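PDB 4Y9V: particle-associated lyase, which probably degrades the capsular polysaccharide of Acinetobacter baumannii as the trimeric tailspike lyase of bacteriophage AP22, and binds a saccharide of that capsule. Local coordinates for residues 90-95 against 112-117; 211-216 against 229-234; 459-464 against 492-497; 469-474 against 501-506. One frame throughout, in Å; residues are numbered along the deposited sequence.

Contact 1 (90-95 against 112-117); sequences IEFTDD and GGFYAS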
loop_
_atom_site.group_PDB
_atom_site.type_symbol
_atom_site.label_atom_id
_atom_site.label_comp_id
_atom_site.label_asym_id
_atom_site.label_seq_id
_atom_site.Cartn_x
_atom_site.Cartn_y
_atom_site.Cartn_z
ATOM N N ILE A 90 16.613 -11.559 -35.265
ATOM C CA ILE A 90 17.512 -10.420 -35.288
ATOM C C ILE A 90 18.104 -10.301 -33.858
ATOM O O ILE A 90 17.357 -10.088 -32.912
ATOM C CB ILE A 90 16.832 -9.130 -35.699
ATOM C CG1 ILE A 90 16.003 -9.313 -36.967
ATOM C CG2 ILE A 90 17.855 -8.007 -35.832
ATOM C CD1 ILE A 90 16.787 -9.729 -38.200
ATOM N N GLU A 91 19.418 -10.452 -33.764
ATOM C CA GLU A 91 20.136 -10.504 -32.494
ATOM C C GLU A 91 20.909 -9.220 -32.327
ATOM O O GLU A 91 21.923 -8.987 -32.972
ATOM C CB GLU A 91 21.058 -11.733 -32.398
ATOM C CG GLU A 91 20.273 -13.040 -32.460
ATOM C CD GLU A 91 21.133 -14.276 -32.304
ATOM O OE1 GLU A 91 21.851 -14.334 -31.302
ATOM O OE2 GLU A 91 21.117 -15.241 -33.116
ATOM N N PHE A 92 20.392 -8.342 -31.473
ATOM C CA PHE A 92 21.054 -7.088 -31.140
ATOM C C PHE A 92 22.003 -7.349 -29.977
ATOM O O PHE A 92 21.586 -7.808 -28.927
ATOM C CB PHE A 92 20.044 -6.021 -30.744
ATOM C CG PHE A 92 18.984 -5.712 -31.781
ATOM C CD1 PHE A 92 17.799 -6.454 -31.892
ATOM C CD2 PHE A 92 19.177 -4.649 -32.669
ATOM C CE1 PHE A 92 16.885 -6.163 -32.836
ATOM C CE2 PHE A 92 18.230 -4.365 -33.632
ATOM C CZ PHE A 92 17.075 -5.110 -33.703
ATOM N N THR A 93 23.275 -7.026 -30.168
ATOM C CA THR A 93 24.291 -7.183 -29.148
ATOM C C THR A 93 25.035 -5.896 -28.830
ATOM O O THR A 93 25.956 -5.941 -28.051
ATOM C CB THR A 93 25.278 -8.305 -29.489
ATOM O OG1 THR A 93 25.896 -7.985 -30.768
ATOM C CG2 THR A 93 24.595 -9.625 -29.700
ATOM N N ASP A 94 24.639 -4.818 -29.458
ATOM C CA ASP A 94 25.105 -3.476 -29.170
ATOM C C ASP A 94 23.896 -2.577 -28.964
ATOM O O ASP A 94 22.784 -2.879 -29.450
ATOM C CB ASP A 94 25.996 -2.886 -30.316
ATOM C CG ASP A 94 27.383 -3.519 -30.168
ATOM O OD1 ASP A 94 28.060 -3.263 -29.123
ATOM O OD2 ASP A 94 27.806 -4.281 -31.008
ATOM N N ASP A 95 24.085 -1.465 -28.272
ATOM C CA ASP A 95 23.041 -0.489 -28.061
ATOM C C ASP A 95 22.350 -0.147 -29.374
ATOM O O ASP A 95 23.006 0.007 -30.399
ATOM C CB ASP A 95 23.586 0.786 -27.438
ATOM C CG ASP A 95 24.255 0.578 -26.108
ATOM O OD1 ASP A 95 24.019 -0.427 -25.428
ATOM O OD2 ASP A 95 25.031 1.533 -25.726
ATOM N N GLY A 112 10.775 -15.632 -37.265
ATOM C CA GLY A 112 11.509 -14.445 -36.860
ATOM C C GLY A 112 11.333 -14.083 -35.381
ATOM O O GLY A 112 10.497 -14.640 -34.663
ATOM N N GLY A 113 12.091 -13.078 -34.967
ATOM C CA GLY A 113 11.931 -12.474 -33.644
ATOM C C GLY A 113 13.027 -11.448 -33.444
ATOM O O GLY A 113 13.939 -11.320 -34.266
ATOM N N PHE A 114 12.948 -10.712 -32.327
ATOM C CA PHE A 114 14.000 -9.814 -31.892
ATOM C C PHE A 114 14.568 -10.333 -30.562
ATOM O O PHE A 114 13.816 -10.699 -29.658
ATOM C CB PHE A 114 13.488 -8.379 -31.654
ATOM C CG PHE A 114 13.211 -7.533 -32.877
ATOM C CD1 PHE A 114 13.441 -7.953 -34.180
ATOM C CD2 PHE A 114 12.701 -6.265 -32.686
ATOM C CE1 PHE A 114 13.182 -7.108 -35.249
ATOM C CE2 PHE A 114 12.470 -5.410 -33.755
ATOM C CZ PHE A 114 12.690 -5.851 -35.051
ATOM N N TYR A 115 15.884 -10.290 -30.436
ATOM C CA TYR A 115 16.546 -10.694 -29.203
ATOM C C TYR A 115 17.640 -9.673 -28.914
ATOM O O TYR A 115 18.603 -9.609 -29.689
ATOM C CB TYR A 115 17.136 -12.120 -29.316
ATOM C CG TYR A 115 17.354 -12.782 -27.983
ATOM C CD1 TYR A 115 18.249 -12.281 -27.042
ATOM C CD2 TYR A 115 16.620 -13.919 -27.606
ATOM C CE1 TYR A 115 18.432 -12.886 -25.805
ATOM C CE2 TYR A 115 16.789 -14.515 -26.378
ATOM C CZ TYR A 115 17.693 -14.000 -25.469
ATOM O OH TYR A 115 17.804 -14.593 -24.245
ATOM N N ALA A 116 17.516 -8.908 -27.855
ATOM C CA ALA A 116 18.489 -7.888 -27.485
ATOM C C ALA A 116 19.202 -8.375 -26.218
ATOM O O ALA A 116 18.553 -8.681 -25.259
ATOM C CB ALA A 116 17.792 -6.579 -27.214
ATOM N N SER A 117 20.536 -8.465 -26.279
ATOM C CA SER A 117 21.247 -9.033 -25.166
ATOM C C SER A 117 22.568 -8.330 -24.882
ATOM O O SER A 117 23.384 -8.132 -25.783
ATOM C CB SER A 117 21.551 -10.495 -25.419
ATOM O OG SER A 117 22.043 -11.187 -24.298
HETATM O O HOH W 1 26.030 -8.794 -26.097
HETATM O O HOH W 2 26.077 -7.999 -26.066
#
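Ile90, Glu91 and Phe92 pair in parallel with Phe114, Tyr115 and Ala116, placing the contact near the N-terminal end of the tailspike's right-handed parallel beta-helix. The backbone ladder has four hydrogen bonds, Ile90 N to Gly113 O, Tyr115 N to Ile90 O, Phe92 N to Tyr115 O and Ser117 N to Phe92 O, of which the one from Phe92 N measures 2.8 Å. In this ladder Ile90 and Phe92 each donate and accept, while Glu91 O bonds to Lys70 NZ of helix 63-71 and the Glu91 side chain turns to the outer face, beside Tyr115. On the inward face the contact is apolar. Phe92 and Phe114 form a T-shaped stack, the CE1 edge of Phe92 standing over the rim of one Phe114 face, with centroids 5.4 Å apart and planes at 80°. Both rings leave their strands with CG anti to the carbonyl carbon, but chi2 is 85° in Phe92 and -3° in Phe114, and this difference turns the planes against each other. Ile90 lies alongside Phe114 and points the same way. Helix 63-71 covers part of this face through Leu66, Asn67 and Lys70. Outside, the Tyr115 hydroxyl reaches Asp232 of the next strand. Weaker CA-H...O contacts fill in the ladder: Tyr115 O, already bonded to Phe92 N, also lies 3.3 Å from Glu91 CA.

Contact 2 (211-216 against 229-234); sequences FKFNYL and LVIDYA. With EDO (1,2-ethanediol), chain E.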
loop_
_atom_site.group_PDB
_atom_site.type_symbol
_atom_site.label_atom_id
_atom_site.label_comp_id
_atom_site.label_asym_id
_atom_site.label_seq_id
_atom_site.Cartn_x
_atom_site.Cartn_y
_atom_site.Cartn_z
ATOM N N PHE A 211 18.938 -1.277 -25.281
ATOM C CA PHE A 211 18.061 -1.477 -26.416
ATOM C C PHE A 211 16.771 -0.732 -26.146
ATOM O O PHE A 211 16.094 -1.036 -25.169
ATOM C CB PHE A 211 17.804 -2.961 -26.605
ATOM C CG PHE A 211 16.858 -3.267 -27.743
ATOM C CD1 PHE A 211 17.318 -3.305 -29.039
ATOM C CD2 PHE A 211 15.509 -3.521 -27.532
ATOM C CE1 PHE A 211 16.475 -3.573 -30.119
ATOM C CE2 PHE A 211 14.660 -3.813 -28.563
ATOM C CZ PHE A 211 15.149 -3.835 -29.873
ATOM N N LYS A 212 16.462 0.262 -26.973
ATOM C CA LYS A 212 15.362 1.211 -26.736
ATOM C C LYS A 212 14.387 1.214 -27.885
ATOM O O LYS A 212 14.747 1.012 -29.055
ATOM C CB LYS A 212 15.929 2.659 -26.567
ATOM C CG LYS A 212 16.892 2.727 -25.390
ATOM C CD LYS A 212 17.294 4.167 -25.189
ATOM C CE LYS A 212 16.166 5.067 -24.678
ATOM N NZ LYS A 212 16.751 6.431 -24.319
ATOM N N PHE A 213 13.138 1.540 -27.553
ATOM C CA PHE A 213 12.117 1.749 -28.566
ATOM C C PHE A 213 11.020 2.602 -27.938
ATOM O O PHE A 213 10.664 2.426 -26.773
ATOM C CB PHE A 213 11.531 0.434 -29.097
ATOM C CG PHE A 213 11.060 -0.525 -28.018
ATOM C CD1 PHE A 213 11.960 -1.432 -27.501
ATOM C CD2 PHE A 213 9.770 -0.534 -27.546
ATOM C CE1 PHE A 213 11.595 -2.325 -26.522
ATOM C CE2 PHE A 213 9.386 -1.426 -26.560
ATOM C CZ PHE A 213 10.304 -2.308 -26.021
ATOM N N ASN A 214 10.443 3.496 -28.735
ATOM C CA ASN A 214 9.247 4.209 -28.347
ATOM C C ASN A 214 8.007 3.320 -28.441
ATOM O O ASN A 214 7.065 3.427 -27.635
ATOM C CB ASN A 214 9.049 5.468 -29.187
ATOM C CG ASN A 214 8.862 5.186 -30.655
ATOM O OD1 ASN A 214 9.490 4.297 -31.217
ATOM N ND2 ASN A 214 7.971 5.908 -31.327
ATOM N N TYR A 215 7.984 2.464 -29.451
ATOM C CA TYR A 215 6.815 1.711 -29.896
ATOM C C TYR A 215 7.360 0.507 -30.638
ATOM O O TYR A 215 8.175 0.685 -31.551
ATOM C CB TYR A 215 6.017 2.586 -30.846
ATOM C CG TYR A 215 4.823 1.977 -31.533
ATOM C CD1 TYR A 215 4.942 1.275 -32.715
ATOM C CD2 TYR A 215 3.552 2.147 -30.995
ATOM C CE1 TYR A 215 3.842 0.725 -33.339
ATOM C CE2 TYR A 215 2.442 1.629 -31.624
ATOM C CZ TYR A 215 2.578 0.919 -32.806
ATOM O OH TYR A 215 1.506 0.450 -33.532
ATOM N N LEU A 216 6.889 -0.670 -30.264
ATOM C CA LEU A 216 7.302 -1.887 -30.974
ATOM C C LEU A 216 6.057 -2.753 -31.025
ATOM O O LEU A 216 5.465 -3.062 -29.973
ATOM C CB LEU A 216 8.485 -2.502 -30.269
ATOM C CG LEU A 216 8.965 -3.824 -30.849
ATOM C CD1 LEU A 216 9.342 -3.696 -32.295
ATOM C CD2 LEU A 216 10.143 -4.402 -30.043
ATOM N N LEU A 229 9.929 -10.456 -28.512
ATOM C CA LEU A 229 11.057 -9.674 -28.023
ATOM C C LEU A 229 11.544 -10.284 -26.695
ATOM O O LEU A 229 10.759 -10.470 -25.759
ATOM C CB LEU A 229 10.711 -8.229 -27.775
ATOM C CG LEU A 229 11.832 -7.365 -27.144
ATOM C CD1 LEU A 229 13.055 -7.270 -28.033
ATOM C CD2 LEU A 229 11.286 -6.004 -26.779
ATOM N N VAL A 230 12.854 -10.522 -26.633
ATOM C CA VAL A 230 13.563 -10.784 -25.385
ATOM C C VAL A 230 14.565 -9.634 -25.192
ATOM O O VAL A 230 15.298 -9.293 -26.118
ATOM C CB VAL A 230 14.303 -12.120 -25.383
ATOM C CG1 VAL A 230 14.938 -12.359 -23.984
ATOM C CG2 VAL A 230 13.381 -13.264 -25.782
ATOM N N ILE A 231 14.599 -9.083 -23.966
ATOM C CA ILE A 231 15.660 -8.182 -23.515
ATOM C C ILE A 231 16.394 -8.922 -22.404
ATOM O O ILE A 231 15.759 -9.352 -21.446
ATOM C CB ILE A 231 15.109 -6.846 -23.026
ATOM C CG1 ILE A 231 14.337 -6.117 -24.102
ATOM C CG2 ILE A 231 16.214 -5.998 -22.424
ATOM C CD1 ILE A 231 13.597 -4.885 -23.639
ATOM N N ASP A 232 17.715 -9.083 -22.567
ATOM C CA ASP A 232 18.524 -9.938 -21.712
ATOM C C ASP A 232 19.767 -9.169 -21.279
ATOM O O ASP A 232 20.406 -8.515 -22.113
ATOM C CB ASP A 232 18.861 -11.196 -22.513
ATOM C CG ASP A 232 19.441 -12.376 -21.781
ATOM O OD1 ASP A 232 19.901 -12.263 -20.644
ATOM O OD2 ASP A 232 19.388 -13.501 -22.412
ATOM N N TYR A 233 20.108 -9.219 -19.990
ATOM C CA TYR A 233 21.307 -8.562 -19.483
ATOM C C TYR A 233 21.286 -7.034 -19.801
ATOM O O TYR A 233 22.175 -6.461 -20.426
ATOM C CB TYR A 233 22.602 -9.202 -19.914
ATOM C CG TYR A 233 23.053 -10.395 -19.087
ATOM C CD1 TYR A 233 22.948 -10.426 -17.703
ATOM C CD2 TYR A 233 23.705 -11.462 -19.699
ATOM C CE1 TYR A 233 23.447 -11.496 -16.957
ATOM C CE2 TYR A 233 24.218 -12.527 -18.955
ATOM C CZ TYR A 233 24.085 -12.548 -17.571
ATOM O OH TYR A 233 24.562 -13.565 -16.800
ATOM N N ALA A 234 20.241 -6.391 -19.265
ATOM C CA ALA A 234 20.093 -4.945 -19.292
ATOM C C ALA A 234 19.793 -4.472 -17.862
ATOM O O ALA A 234 19.216 -5.197 -17.056
ATOM C CB ALA A 234 18.994 -4.494 -20.234
HETATM C C1 EDO E . 17.115 -2.337 -22.255
HETATM O O1 EDO E . 18.220 -2.832 -23.001
HETATM C C2 EDO E . 17.337 -0.868 -21.987
HETATM O O2 EDO E . 18.472 -0.759 -21.132
#
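The Phe213 ring meets Ile231 CD1 at its edge, while Leu216 CD2 sits over the centre of one face and Tyr215 N lies in the ring plane. Leu229 CD2 approaches the same ring obliquely, 3.7 Å from Phe213 CE1. The Phe211 ring is also met obliquely, by Leu229 CD1 at 3.8 Å from Phe211 CE2 and more distantly by Ile231 CG1. Leu229 divides three partners between its two branches: CD1 goes to Phe211, while CD2 touches both Phe213 and Leu216, 3.8 Å from Leu216 CD2. Its CG is anti to the backbone N (chi1 175°), which carries this fork across to the opposing segment. No hydrogen bond joins the two segments; the contact is wholly apolar and buried, and Phe242 and Leu252 add to the same cluster. At one end a molecule of 1,2-ethanediol, probably from the crystallisation liquor, accepts a straight bond from Phe211 N to its O1 (2.9 Å, 174°) and rests against Ala234 and Ile231. Strands 211-213 and 229-232 approach no closer than 9.7 Å between axes and belong to different sheets, so their inward side chains meet across the interior, the arrangement of a parallel beta-helix core.

Contact 3 (459-464 against 492-497); sequences GGVSCD and DDVVNT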
loop_
_atom_site.group_PDB
_atom_site.type_symbol
_atom_site.label_atom_id
_atom_site.label_comp_id
_atom_site.label_asym_id
_atom_site.label_seq_id
_atom_site.Cartn_x
_atom_site.Cartn_y
_atom_site.Cartn_z
ATOM N N GLY A 459 -6.415 -9.633 11.849
ATOM C CA GLY A 459 -6.731 -8.420 11.126
ATOM C C GLY A 459 -8.167 -8.212 10.773
ATOM O O GLY A 459 -8.486 -7.385 9.922
ATOM N N GLY A 460 -9.081 -8.991 11.395
ATOM C CA GLY A 460 -10.493 -8.764 11.146
ATOM C C GLY A 460 -10.949 -9.226 9.785
ATOM O O GLY A 460 -11.933 -8.704 9.253
ATOM N N VAL A 461 -10.272 -10.213 9.221
ATOM C CA VAL A 461 -10.706 -10.821 7.978
ATOM C C VAL A 461 -12.114 -11.377 8.153
ATOM O O VAL A 461 -12.410 -12.059 9.150
ATOM C CB VAL A 461 -9.714 -11.896 7.513
ATOM C CG1 VAL A 461 -9.446 -12.989 8.553
ATOM C CG2 VAL A 461 -10.175 -12.519 6.183
ATOM N N SER A 462 -12.973 -11.100 7.184
ATOM C CA SER A 462 -14.354 -11.539 7.214
ATOM C C SER A 462 -14.570 -12.665 6.212
ATOM O O SER A 462 -13.855 -12.820 5.217
ATOM C CB SER A 462 -15.309 -10.405 6.903
ATOM O OG SER A 462 -15.152 -9.951 5.549
ATOM N N CYS A 463 -15.593 -13.475 6.476
ATOM C CA CYS A 463 -15.956 -14.580 5.617
ATOM C C CYS A 463 -17.459 -14.724 5.669
ATOM O O CYS A 463 -18.026 -14.883 6.763
ATOM C CB CYS A 463 -15.291 -15.873 6.151
ATOM S SG CYS A 463 -15.830 -17.391 5.339
ATOM N N ASP A 464 -18.116 -14.685 4.499
ATOM C CA ASP A 464 -19.587 -14.774 4.423
ATOM C C ASP A 464 -20.083 -16.166 4.038
ATOM O O ASP A 464 -21.228 -16.328 3.650
ATOM C CB ASP A 464 -20.234 -13.715 3.577
ATOM C CG ASP A 464 -20.056 -13.928 2.103
ATOM O OD1 ASP A 464 -19.164 -14.702 1.742
ATOM O OD2 ASP A 464 -20.873 -13.363 1.347
ATOM N N ASP A 492 -6.817 -15.203 15.678
ATOM C CA ASP A 492 -7.210 -14.387 16.831
ATOM C C ASP A 492 -8.253 -13.299 16.523
ATOM O O ASP A 492 -8.787 -12.743 17.490
ATOM C CB ASP A 492 -6.010 -13.778 17.517
ATOM C CG ASP A 492 -5.257 -12.781 16.668
ATOM O OD1 ASP A 492 -5.530 -12.669 15.485
ATOM O OD2 ASP A 492 -4.345 -12.104 17.246
ATOM N N ASP A 493 -8.533 -13.015 15.273
ATOM C CA ASP A 493 -9.396 -11.886 14.916
ATOM C C ASP A 493 -9.936 -12.142 13.503
ATOM O O ASP A 493 -9.393 -11.669 12.520
ATOM C CB ASP A 493 -8.665 -10.571 14.996
ATOM C CG ASP A 493 -9.529 -9.356 14.731
ATOM O OD1 ASP A 493 -10.785 -9.490 14.570
ATOM O OD2 ASP A 493 -8.923 -8.237 14.678
ATOM N N VAL A 494 -11.003 -12.943 13.465
ATOM C CA VAL A 494 -11.693 -13.329 12.252
ATOM C C VAL A 494 -13.190 -13.118 12.504
ATOM O O VAL A 494 -13.624 -13.135 13.659
ATOM C CB VAL A 494 -11.420 -14.803 11.859
ATOM C CG1 VAL A 494 -9.927 -15.042 11.680
ATOM C CG2 VAL A 494 -12.015 -15.798 12.847
ATOM N N VAL A 495 -13.946 -12.986 11.407
ATOM C CA VAL A 495 -15.377 -12.741 11.450
ATOM C C VAL A 495 -16.083 -13.698 10.490
ATOM O O VAL A 495 -15.910 -13.602 9.281
ATOM C CB VAL A 495 -15.699 -11.261 11.106
ATOM C CG1 VAL A 495 -17.189 -11.006 11.320
ATOM C CG2 VAL A 495 -14.830 -10.276 11.888
ATOM N N ASN A 496 -16.896 -14.650 10.976
ATOM C CA ASN A 496 -17.849 -15.363 10.119
ATOM C C ASN A 496 -19.172 -14.594 10.216
ATOM O O ASN A 496 -19.787 -14.528 11.279
ATOM C CB ASN A 496 -18.046 -16.807 10.546
ATOM C CG ASN A 496 -16.933 -17.678 10.015
ATOM O OD1 ASN A 496 -17.095 -18.113 8.777
ATOM N ND2 ASN A 496 -15.918 -17.924 10.686
ATOM N N THR A 497 -19.600 -14.005 9.101
ATOM C CA THR A 497 -20.772 -13.152 9.121
ATOM C C THR A 497 -22.090 -13.921 9.188
ATOM O O THR A 497 -23.109 -13.306 9.531
ATOM C CB THR A 497 -20.752 -12.167 7.952
ATOM O OG1 THR A 497 -20.946 -12.941 6.764
ATOM C CG2 THR A 497 -19.480 -11.352 7.924
HETATM O O HOH W 3 -6.285 -8.144 14.431
#
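Ser462 with Val495 and Cys463 with Asn496 pair in parallel on successive coils of the pectin lyase-like beta-helix. Three backbone bonds hold this register: Val495 N to Val461 O (2.9 Å), Cys463 N to Val495 O (2.8 Å) and Thr497 N to Cys463 O (3.0 Å). A fourth, Gly460 N to Asp493 O, arrives from above the carbonyl plane (41° out of it), where the chain enters the pair through Gly459 and Gly460, both at positive phi. Here Asp493 CG stands anti to the backbone N (chi1 -176°), laying the carboxylate beside Gly460, with OD1 3.5 Å from Gly460 CA. A water links Asp493 OD2 (2.7 Å) to Gly459 N. On the inward face Val461 and Val494 lie side by side, CG1 to CG1 at 3.8 Å, and both touch the Trp471 side chain. At the far end Thr497 OG1 packs 3.4 Å from Asp464 CB, while Asp464 OD1 itself turns to Gly428 N on the preceding coil. A neighbouring subunit closes the outside: its Arg520 bonds to Val494 O and packs on Val495. In-register parallel rungs of this kind, repeated coil after coil, are typical of a right-handed parallel beta-helix.

Contact 4 (469-474 against 501-506); sequences RHWAWV and ANPYLI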
loop_
_atom_site.group_PDB
_atom_site.type_symbol
_atom_site.label_atom_id
_atom_site.label_comp_id
_atom_site.label_asym_id
_atom_site.label_seq_id
_atom_site.Cartn_x
_atom_site.Cartn_y
_atom_site.Cartn_z
ATOM N N ARG A 469 -15.535 -25.432 7.605
ATOM C CA ARG A 469 -15.010 -26.410 8.536
ATOM C C ARG A 469 -13.891 -25.843 9.399
ATOM O O ARG A 469 -13.883 -26.090 10.614
ATOM C CB ARG A 469 -14.522 -27.677 7.814
ATOM C CG ARG A 469 -14.138 -28.786 8.737
ATOM C CD ARG A 469 -13.453 -30.009 8.040
ATOM N NE ARG A 469 -11.936 -29.788 7.899
ATOM C CZ ARG A 469 -11.186 -30.854 7.759
ATOM N NH1 ARG A 469 -11.295 -32.237 7.632
ATOM N NH2 ARG A 469 -9.874 -30.480 7.690
ATOM N N HIS A 470 -12.933 -25.137 8.809
ATOM C CA HIS A 470 -11.797 -24.645 9.587
ATOM C C HIS A 470 -11.217 -23.376 8.989
ATOM O O HIS A 470 -11.203 -23.186 7.771
ATOM C CB HIS A 470 -10.699 -25.688 9.762
ATOM C CG HIS A 470 -9.934 -26.059 8.521
ATOM N ND1 HIS A 470 -10.250 -27.159 7.771
ATOM C CD2 HIS A 470 -8.877 -25.439 7.946
ATOM C CE1 HIS A 470 -9.363 -27.165 6.758
ATOM N NE2 HIS A 470 -8.535 -26.155 6.828
ATOM N N TRP A 471 -10.643 -22.562 9.886
ATOM C CA TRP A 471 -9.783 -21.453 9.485
ATOM C C TRP A 471 -8.360 -21.929 9.191
ATOM O O TRP A 471 -7.806 -21.551 8.153
ATOM C CB TRP A 471 -9.809 -20.335 10.538
ATOM C CG TRP A 471 -11.055 -19.490 10.444
ATOM C CD1 TRP A 471 -12.243 -19.672 11.092
ATOM C CD2 TRP A 471 -11.208 -18.352 9.613
ATOM N NE1 TRP A 471 -13.135 -18.683 10.715
ATOM C CE2 TRP A 471 -12.527 -17.850 9.805
ATOM C CE3 TRP A 471 -10.355 -17.664 8.733
ATOM C CZ2 TRP A 471 -13.003 -16.725 9.144
ATOM C CZ3 TRP A 471 -10.836 -16.528 8.085
ATOM C CH2 TRP A 471 -12.148 -16.068 8.288
ATOM N N ALA A 472 -7.741 -22.709 10.076
ATOM C CA ALA A 472 -6.373 -23.172 9.884
ATOM C C ALA A 472 -6.247 -24.668 10.164
ATOM O O ALA A 472 -6.772 -25.158 11.164
ATOM C CB ALA A 472 -5.412 -22.426 10.816
ATOM N N TRP A 473 -5.475 -25.348 9.308
ATOM C CA TRP A 473 -5.132 -26.757 9.537
ATOM C C TRP A 473 -3.781 -27.030 8.887
ATOM O O TRP A 473 -3.526 -26.560 7.778
ATOM C CB TRP A 473 -6.182 -27.680 8.953
ATOM C CG TRP A 473 -5.999 -29.124 9.312
ATOM C CD1 TRP A 473 -5.634 -29.658 10.517
ATOM C CD2 TRP A 473 -6.229 -30.244 8.439
ATOM N NE1 TRP A 473 -5.613 -31.026 10.454
ATOM C CE2 TRP A 473 -5.972 -31.422 9.197
ATOM C CE3 TRP A 473 -6.614 -30.377 7.098
ATOM C CZ2 TRP A 473 -6.113 -32.698 8.641
ATOM C CZ3 TRP A 473 -6.748 -31.631 6.551
ATOM C CH2 TRP A 473 -6.478 -32.784 7.323
ATOM N N VAL A 474 -2.930 -27.786 9.582
ATOM C CA VAL A 474 -1.619 -28.230 9.097
ATOM C C VAL A 474 -1.502 -29.701 9.476
ATOM O O VAL A 474 -1.668 -30.029 10.644
ATOM C CB VAL A 474 -0.485 -27.411 9.738
ATOM C CG1 VAL A 474 0.868 -27.935 9.265
ATOM C CG2 VAL A 474 -0.632 -25.928 9.458
ATOM N N ALA A 501 -22.527 -20.530 10.198
ATOM C CA ALA A 501 -21.141 -20.991 10.156
ATOM C C ALA A 501 -20.680 -21.387 11.550
ATOM O O ALA A 501 -20.917 -20.652 12.512
ATOM C CB ALA A 501 -20.283 -19.874 9.567
ATOM N N ASN A 502 -19.992 -22.507 11.629
ATOM C CA ASN A 502 -19.552 -23.088 12.908
ATOM C C ASN A 502 -18.170 -23.720 12.756
ATOM O O ASN A 502 -18.053 -24.944 12.893
ATOM C CB ASN A 502 -20.596 -24.094 13.361
ATOM C CG ASN A 502 -20.375 -24.790 14.670
ATOM O OD1 ASN A 502 -19.835 -24.163 15.654
ATOM N ND2 ASN A 502 -20.787 -26.002 14.752
ATOM N N PRO A 503 -17.161 -22.918 12.432
ATOM C CA PRO A 503 -15.863 -23.496 12.088
ATOM C C PRO A 503 -15.029 -23.766 13.297
ATOM O O PRO A 503 -15.139 -23.124 14.349
ATOM C CB PRO A 503 -15.222 -22.363 11.300
ATOM C CG PRO A 503 -15.725 -21.102 11.999
ATOM C CD PRO A 503 -17.177 -21.475 12.348
ATOM N N TYR A 504 -14.037 -24.682 13.123
ATOM C CA TYR A 504 -12.882 -24.699 13.980
ATOM C C TYR A 504 -11.985 -23.497 13.648
ATOM O O TYR A 504 -11.679 -23.235 12.487
ATOM C CB TYR A 504 -12.060 -25.972 13.772
ATOM C CG TYR A 504 -12.701 -27.208 14.332
ATOM C CD1 TYR A 504 -12.517 -27.536 15.684
ATOM C CD2 TYR A 504 -13.518 -28.014 13.569
ATOM C CE1 TYR A 504 -13.111 -28.637 16.222
ATOM C CE2 TYR A 504 -14.111 -29.156 14.104
ATOM C CZ TYR A 504 -13.878 -29.437 15.457
ATOM O OH TYR A 504 -14.487 -30.576 15.958
ATOM N N LEU A 505 -11.488 -22.838 14.689
ATOM C CA LEU A 505 -10.412 -21.851 14.508
ATOM C C LEU A 505 -9.168 -22.563 13.993
ATOM O O LEU A 505 -8.533 -22.160 13.031
ATOM C CB LEU A 505 -10.200 -21.110 15.811
ATOM C CG LEU A 505 -11.401 -20.254 16.254
ATOM C CD1 LEU A 505 -11.309 -19.898 17.718
ATOM C CD2 LEU A 505 -11.499 -18.985 15.418
ATOM N N ILE A 506 -8.819 -23.665 14.691
ATOM C CA ILE A 506 -7.700 -24.541 14.342
ATOM C C ILE A 506 -8.252 -25.957 14.383
ATOM O O ILE A 506 -8.815 -26.365 15.405
ATOM C CB ILE A 506 -6.507 -24.367 15.310
ATOM C CG1 ILE A 506 -6.045 -22.917 15.344
ATOM C CG2 ILE A 506 -5.408 -25.338 14.930
ATOM C CD1 ILE A 506 -4.920 -22.672 16.330
HETATM O O HOH W 4 -16.386 -27.329 11.708
#
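Trp471 and Pro503, side by side and pointing the same way, form the tight side. Pro503 CG meets the five-membered edge of the indole near its plane, 3.8 Å from NE1. Trp471 CB presses on Leu505 O at 3.3 Å; CG, anti to the carbonyl carbon (chi1 -78°), carries the indole alongside Pro503, and the Leu505 tip reaches back to it obliquely. Trp471 N bonds to Tyr504 O (2.9 Å) and Ala472 N to Leu505 O (3.1 Å). Trp471 and Leu505 are both corner residues, so successive coils bend at matching positions. The more open side is polar. Tyr504 N reaches Arg469 O (2.9 Å) from above the carbonyl plane, and the Tyr504 ring turns its edge to that same oxygen, with CD2 3.5 Å away. A water lies near Arg469 O and Asn502 O; which it serves is uncertain. Arg469 bends over its own segment: NE donates to His470 ND1 (3.1 Å), each near the other group's plane although the planes are strongly inclined, while His470 NE2 bonds to Thr438. Inward, Trp471 packs on Ile436 of strand 435-441, Ile457 of strand 453-458 and Val494 of strand 486-496, while Ile506 rests on Ile489 of that last strand.

Contacts 1 and 2 adjoin near the N-terminal end, their centres about 8 Å apart; contacts 3 and 4, with centres about 12 Å apart, lie on the opposite side of the chain's centre. Strand 113-125 of contact 1 neighbours strand 229-232 of contact 2, and Ala116 CB packs on the Phe211 ring (3.5 Å to CG), joining ladder to core. Contacts 3 and 4 interleave along the chain, with Trp471 meeting Val494. Contacts 1, 3 and 4 rest on parallel backbone bonding between coils, whereas contact 2 spans the interior by apolar packing alone. Contact 1 is partly exposed and the others are buried, contact 3 partly through the trimer interface.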